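Local coordinates for protein Xaa-Pro dipeptidase (Pyrococcus horikoshii, PDB 1WY2) that probably splits dipeptides that carry proline at the C-terminal position and a nonpolar residue before it, as a homodimeric two-metal peptidase of the M24B family, at residues I142-V147 / T344-E349; D223-I228 / G326-D331. All blocks are in the same frame, centred on the assembly; numbering follows the deposited sequence.

Contact 1: I142-V147 / T344-E349; sequences IADKAV and TKTERE
Asp144, on the side of helix 130-153, offers its carboxylate to three donors of the loop that follows strand 339-342. Its OD2 takes the backbone N of Lys345 at 2.9 Å, met on the syn side in a nearly straight bond (N-H...O 179°). OD1 is gripped twice by a single residue: Thr346 OG1 donates to it at 2.5 Å and Thr346 N at 3.1 Å, both from the same face and well out of the carboxylate plane. The hydroxyl can join the amide because Thr346 OG1 lies beside its own backbone N (chi1 -64°), while the methyl swings round to Val147, where CG2 comes within 4.4 Å of Val147 CG1. The loop thus fixes the carboxylate's rotation. Against this close-set centre the Lys345 flank is loose and faces solvent: the extended chain leads away from residues 142-147, and NZ makes a long, weak ion pair with Glu137 on the same helix. Within the pita-bread catalytic domain of M24 peptidases this joins the C-terminal loop to a helix that packs on strand 220-229, through Asp144 and Val147 on Ile224, and on strand 208-217, through Ala143 and Ala146; Ile142 and Ala146 also reach Met171 of helix 160-173.

Contact 2: D223-I228 / G326-D331; sequences DITRTI and GVRIED. With ZN (zinc ion), chain D; ZN (zinc ion), chain E.
Asp223 and Glu330 meet through two zinc ions that both carboxylates bridge. One ion is bound by Asp223 OD1 and Glu330 OE1, each at 2.0 Å, the other by Asp223 OD2 and Glu330 OE2, each at 2.1 Å. Zinc here occupies the sites of the enzyme's two cobalt ions. The side chains cross at about a right angle, with carboxylate planes 61° apart; Asp212 completes the protein ligands of the first ion, His287 and Glu316 those of the second. One step outward, Thr225 OG1 donates to Glu330 OE1, although the position of this hydroxyl is less certain. The backbones pair as a single antiparallel hydrogen-bonded bridge, Thr225 N to Glu330 O at 3.1 Å and Glu330 N to Thr225 O at 2.9 Å.

Arg226 supports this bridge. Bent at chi2 (-68°), its chain folds back so that NH1 donates in the guanidinium plane to Glu330 O and to Thr225 O, both at 2.8 Å. At each oxygen NH1 and the amide donor arrive from opposite faces. NH2 forms a salt bridge with Asp331 OD1 at 2.8 Å, a carboxylate also held by Thr344 and Arg342, and Ile224 CD1 covers one guanidinium face. A leucine in place of Arg226 would probably cost Asp331 one of its arginine partners and strip both bridge carbonyls of their second donor. Farther along, Thr227 OG1 donates to Arg328 O at 2.8 Å, while the Arg328 guanidinium is engaged by Tyr320 and Asp212. Two carboxylates shared between the ions hold the metals close together, as in other M24 peptidases.

From the N terminus, the chain passes through helix 130-153, whose residues 142-147 open the longer loop, then reaches strand 220-229 with 223-228. Strand 325-336 returns to this strand through 326-331, closing the shorter loop at contact 2; only after strand 339-342 does 344-349 come back to the helix and close contact 1. Contact 2 is therefore enclosed by contact 1 without crossing it. Their centres lie 10 Å apart and they are joined directly: Thr344 OG1 probably bonds to Asp331 OD1 at 2.7 Å, and Arg226 NH2 to Thr346 O at 2.8 Å. Together they tie the C-terminal loop and helix 130-153 to the metal-bearing strands.

Contact 1: I142-V147 / T344-E349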
loop_
_atom_site.group_PDB
_atom_site.type_symbol
_atom_site.label_atom_id
_atom_site.label_comp_id
_atom_site.label_asym_id
_atom_site.label_seq_id
_atom_site.Cartn_x
_atom_site.Cartn_y
_atom_site.Cartn_z
ATOM N N ILE A 142 -7.259 -2.630 -19.977
ATOM C CA ILE A 142 -6.016 -1.890 -19.809
ATOM C C ILE A 142 -4.888 -2.869 -19.469
ATOM O O ILE A 142 -3.759 -2.718 -19.942
ATOM C CB ILE A 142 -6.151 -0.830 -18.685
ATOM C CG1 ILE A 142 -7.137 0.257 -19.126
ATOM C CG2 ILE A 142 -4.788 -0.220 -18.356
ATOM C CD1 ILE A 142 -7.409 1.307 -18.078
ATOM N N ALA A 143 -5.199 -3.878 -18.660
ATOM C CA ALA A 143 -4.196 -4.872 -18.280
ATOM C C ALA A 143 -3.794 -5.685 -19.510
ATOM O O ALA A 143 -2.619 -5.999 -19.694
ATOM C CB ALA A 143 -4.747 -5.795 -17.191
ATOM N N ASP A 144 -4.773 -6.027 -20.349
ATOM C CA ASP A 144 -4.488 -6.784 -21.570
ATOM C C ASP A 144 -3.528 -5.991 -22.454
ATOM O O ASP A 144 -2.578 -6.541 -23.009
ATOM C CB ASP A 144 -5.775 -7.074 -22.359
ATOM C CG ASP A 144 -6.525 -8.291 -21.843
ATOM O OD1 ASP A 144 -5.868 -9.290 -21.474
ATOM O OD2 ASP A 144 -7.775 -8.257 -21.828
ATOM N N LYS A 145 -3.780 -4.693 -22.584
ATOM C CA LYS A 145 -2.921 -3.840 -23.399
ATOM C C LYS A 145 -1.509 -3.802 -22.829
ATOM O O LYS A 145 -0.526 -3.767 -23.573
ATOM C CB LYS A 145 -3.485 -2.418 -23.469
ATOM C CG LYS A 145 -4.724 -2.291 -24.334
ATOM C CD LYS A 145 -5.231 -0.863 -24.361
ATOM C CE LYS A 145 -6.411 -0.730 -25.309
ATOM N NZ LYS A 145 -6.918 0.672 -25.361
ATOM N N ALA A 146 -1.411 -3.819 -21.503
ATOM C CA ALA A 146 -0.112 -3.778 -20.844
ATOM C C ALA A 146 0.666 -5.064 -21.095
ATOM O O ALA A 146 1.867 -5.028 -21.349
ATOM C CB ALA A 146 -0.289 -3.553 -19.349
ATOM N N VAL A 147 -0.020 -6.199 -21.022
ATOM C CA VAL A 147 0.634 -7.481 -21.256
ATOM C C VAL A 147 1.133 -7.578 -22.697
ATOM O O VAL A 147 2.237 -8.066 -22.945
ATOM C CB VAL A 147 -0.321 -8.657 -20.970
ATOM C CG1 VAL A 147 0.332 -9.974 -21.377
ATOM C CG2 VAL A 147 -0.668 -8.683 -19.487
ATOM N N THR A 344 -10.279 -10.824 -18.756
ATOM C CA THR A 344 -8.981 -10.590 -19.375
ATOM C C THR A 344 -9.067 -11.485 -20.608
ATOM O O THR A 344 -9.426 -12.659 -20.499
ATOM C CB THR A 344 -7.818 -11.013 -18.453
ATOM O OG1 THR A 344 -8.105 -12.282 -17.855
ATOM C CG2 THR A 344 -7.608 -9.971 -17.370
ATOM N N LYS A 345 -8.750 -10.941 -21.776
ATOM C CA LYS A 345 -8.900 -11.699 -23.016
ATOM C C LYS A 345 -7.646 -12.029 -23.821
ATOM O O LYS A 345 -7.738 -12.638 -24.886
ATOM C CB LYS A 345 -9.895 -10.954 -23.910
ATOM C CG LYS A 345 -11.191 -10.601 -23.186
ATOM C CD LYS A 345 -12.046 -9.620 -23.972
ATOM C CE LYS A 345 -13.263 -9.189 -23.159
ATOM N NZ LYS A 345 -14.097 -8.189 -23.894
ATOM N N THR A 346 -6.481 -11.636 -23.326
ATOM C CA THR A 346 -5.234 -11.911 -24.035
ATOM C C THR A 346 -5.052 -13.406 -24.280
ATOM O O THR A 346 -5.404 -14.228 -23.436
ATOM C CB THR A 346 -4.021 -11.393 -23.241
ATOM O OG1 THR A 346 -4.089 -9.966 -23.145
ATOM C CG2 THR A 346 -2.722 -11.787 -23.931
ATOM N N GLU A 347 -4.500 -13.755 -25.442
ATOM C CA GLU A 347 -4.262 -15.158 -25.779
ATOM C C GLU A 347 -3.443 -15.826 -24.678
ATOM O O GLU A 347 -2.537 -15.218 -24.113
ATOM C CB GLU A 347 -3.513 -15.262 -27.113
ATOM C CG GLU A 347 -3.054 -16.670 -27.467
ATOM C CD GLU A 347 -4.204 -17.640 -27.660
ATOM O OE1 GLU A 347 -4.167 -18.733 -27.055
ATOM O OE2 GLU A 347 -5.143 -17.315 -28.419
ATOM N N ARG A 348 -3.757 -17.084 -24.390
ATOM C CA ARG A 348 -3.053 -17.821 -23.350
ATOM C C ARG A 348 -1.955 -18.733 -23.885
ATOM O O ARG A 348 -0.949 -18.961 -23.215
ATOM C CB ARG A 348 -4.053 -18.634 -22.527
ATOM C CG ARG A 348 -4.924 -17.780 -21.622
ATOM C CD ARG A 348 -6.065 -18.581 -21.031
ATOM N NE ARG A 348 -7.119 -18.837 -22.013
ATOM C CZ ARG A 348 -8.245 -19.486 -21.738
ATOM N NH1 ARG A 348 -8.463 -19.950 -20.512
ATOM N NH2 ARG A 348 -9.166 -19.653 -22.681
ATOM N N GLU A 349 -2.152 -19.254 -25.090
ATOM C CA GLU A 349 -1.164 -20.136 -25.702
ATOM C C GLU A 349 -0.125 -19.269 -26.402
ATOM O O GLU A 349 -0.218 -19.022 -27.608
ATOM C CB GLU A 349 -1.852 -21.069 -26.705
ATOM C CG GLU A 349 -3.017 -21.847 -26.105
ATOM C CD GLU A 349 -3.688 -22.774 -27.102
ATOM O OE1 GLU A 349 -4.207 -22.280 -28.128
ATOM O OE2 GLU A 349 -3.699 -24.001 -26.859
#

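Contact 2: D223-I228 / G326-D331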
loop_
_atom_site.group_PDB
_atom_site.type_symbol
_atom_site.label_atom_id
_atom_site.label_comp_id
_atom_site.label_asym_id
_atom_site.label_seq_id
_atom_site.Cartn_x
_atom_site.Cartn_y
_atom_site.Cartn_z
ATOM N N ASP A 223 -6.287 -8.159 -12.925
ATOM C CA ASP A 223 -5.146 -9.010 -12.608
ATOM C C ASP A 223 -4.971 -10.017 -13.736
ATOM O O ASP A 223 -5.917 -10.715 -14.100
ATOM C CB ASP A 223 -5.438 -9.725 -11.283
ATOM C CG ASP A 223 -4.213 -10.339 -10.649
ATOM O OD1 ASP A 223 -3.129 -10.341 -11.271
ATOM O OD2 ASP A 223 -4.355 -10.825 -9.508
ATOM N N ILE A 224 -3.765 -10.090 -14.289
ATOM C CA ILE A 224 -3.502 -11.012 -15.387
ATOM C C ILE A 224 -2.051 -11.492 -15.384
ATOM O O ILE A 224 -1.151 -10.756 -14.995
ATOM C CB ILE A 224 -3.806 -10.323 -16.750
ATOM C CG1 ILE A 224 -3.651 -11.315 -17.902
ATOM C CG2 ILE A 224 -2.863 -9.142 -16.962
ATOM C CD1 ILE A 224 -3.956 -10.713 -19.278
ATOM N N THR A 225 -1.838 -12.741 -15.791
ATOM C CA THR A 225 -0.491 -13.298 -15.884
ATOM C C THR A 225 -0.363 -14.105 -17.165
ATOM O O THR A 225 -1.212 -14.940 -17.474
ATOM C CB THR A 225 -0.129 -14.275 -14.730
ATOM O OG1 THR A 225 -0.227 -13.615 -13.464
ATOM C CG2 THR A 225 1.310 -14.774 -14.902
ATOM N N ARG A 226 0.695 -13.842 -17.916
ATOM C CA ARG A 226 0.970 -14.604 -19.127
ATOM C C ARG A 226 2.443 -14.970 -19.053
ATOM O O ARG A 226 3.253 -14.206 -18.534
ATOM C CB ARG A 226 0.707 -13.775 -20.388
ATOM C CG ARG A 226 -0.767 -13.518 -20.672
ATOM C CD ARG A 226 -1.506 -14.798 -21.053
ATOM N NE ARG A 226 -2.923 -14.537 -21.297
ATOM C CZ ARG A 226 -3.848 -14.483 -20.344
ATOM N NH1 ARG A 226 -3.516 -14.687 -19.070
ATOM N NH2 ARG A 226 -5.101 -14.195 -20.661
ATOM N N THR A 227 2.786 -16.148 -19.552
ATOM C CA THR A 227 4.176 -16.575 -19.542
ATOM C C THR A 227 4.592 -16.797 -20.985
ATOM O O THR A 227 3.835 -17.362 -21.772
ATOM C CB THR A 227 4.360 -17.888 -18.750
ATOM O OG1 THR A 227 4.010 -17.673 -17.377
ATOM C CG2 THR A 227 5.811 -18.366 -18.825
ATOM N N ILE A 228 5.785 -16.327 -21.329
ATOM C CA ILE A 228 6.316 -16.490 -22.677
ATOM C C ILE A 228 7.743 -17.018 -22.570
ATOM O O ILE A 228 8.270 -17.200 -21.474
ATOM C CB ILE A 228 6.354 -15.142 -23.457
ATOM C CG1 ILE A 228 7.282 -14.152 -22.751
ATOM C CG2 ILE A 228 4.948 -14.557 -23.570
ATOM C CD1 ILE A 228 7.473 -12.846 -23.499
ATOM N N GLY A 326 9.687 -21.144 -14.005
ATOM C CA GLY A 326 8.306 -21.393 -13.644
ATOM C C GLY A 326 7.338 -20.870 -14.683
ATOM O O GLY A 326 7.713 -20.106 -15.571
ATOM N N VAL A 327 6.086 -21.295 -14.568
ATOM C CA VAL A 327 5.043 -20.873 -15.496
ATOM C C VAL A 327 3.748 -20.592 -14.747
ATOM O O VAL A 327 3.345 -21.370 -13.892
ATOM C CB VAL A 327 4.734 -21.974 -16.541
ATOM C CG1 VAL A 327 3.555 -21.546 -17.415
ATOM C CG2 VAL A 327 5.962 -22.242 -17.405
ATOM N N ARG A 328 3.115 -19.465 -15.062
ATOM C CA ARG A 328 1.828 -19.117 -14.476
ATOM C C ARG A 328 0.967 -18.469 -15.553
ATOM O O ARG A 328 1.446 -17.659 -16.347
ATOM C CB ARG A 328 1.959 -18.149 -13.285
ATOM C CG ARG A 328 0.583 -17.727 -12.723
ATOM C CD ARG A 328 0.642 -17.065 -11.335
ATOM N NE ARG A 328 1.332 -15.776 -11.312
ATOM C CZ ARG A 328 2.605 -15.605 -10.963
ATOM N NH1 ARG A 328 3.347 -16.644 -10.608
ATOM N NH2 ARG A 328 3.132 -14.386 -10.938
ATOM N N ILE A 329 -0.301 -18.862 -15.595
ATOM C CA ILE A 329 -1.254 -18.302 -16.547
ATOM C C ILE A 329 -2.455 -17.909 -15.702
ATOM O O ILE A 329 -3.054 -18.750 -15.035
ATOM C CB ILE A 329 -1.647 -19.339 -17.616
ATOM C CG1 ILE A 329 -0.397 -19.751 -18.401
ATOM C CG2 ILE A 329 -2.696 -18.745 -18.552
ATOM C CD1 ILE A 329 -0.624 -20.870 -19.405
ATOM N N GLU A 330 -2.785 -16.622 -15.721
ATOM C CA GLU A 330 -3.870 -16.086 -14.909
ATOM C C GLU A 330 -4.862 -15.200 -15.647
ATOM O O GLU A 330 -4.473 -14.338 -16.437
ATOM C CB GLU A 330 -3.272 -15.283 -13.743
ATOM C CG GLU A 330 -4.258 -14.349 -13.048
ATOM C CD GLU A 330 -3.628 -13.542 -11.931
ATOM O OE1 GLU A 330 -2.464 -13.116 -12.082
ATOM O OE2 GLU A 330 -4.311 -13.319 -10.911
ATOM N N ASP A 331 -6.145 -15.424 -15.377
ATOM C CA ASP A 331 -7.226 -14.622 -15.954
ATOM C C ASP A 331 -8.101 -14.125 -14.814
ATOM O O ASP A 331 -8.170 -14.755 -13.761
ATOM C CB ASP A 331 -8.149 -15.455 -16.859
ATOM C CG ASP A 331 -7.623 -15.620 -18.266
ATOM O OD1 ASP A 331 -7.142 -14.626 -18.846
ATOM O OD2 ASP A 331 -7.719 -16.749 -18.797
HETATM ZN ZN ZN D . -1.690 -11.699 -10.916
HETATM ZN ZN ZN E . -3.876 -12.817 -8.936
#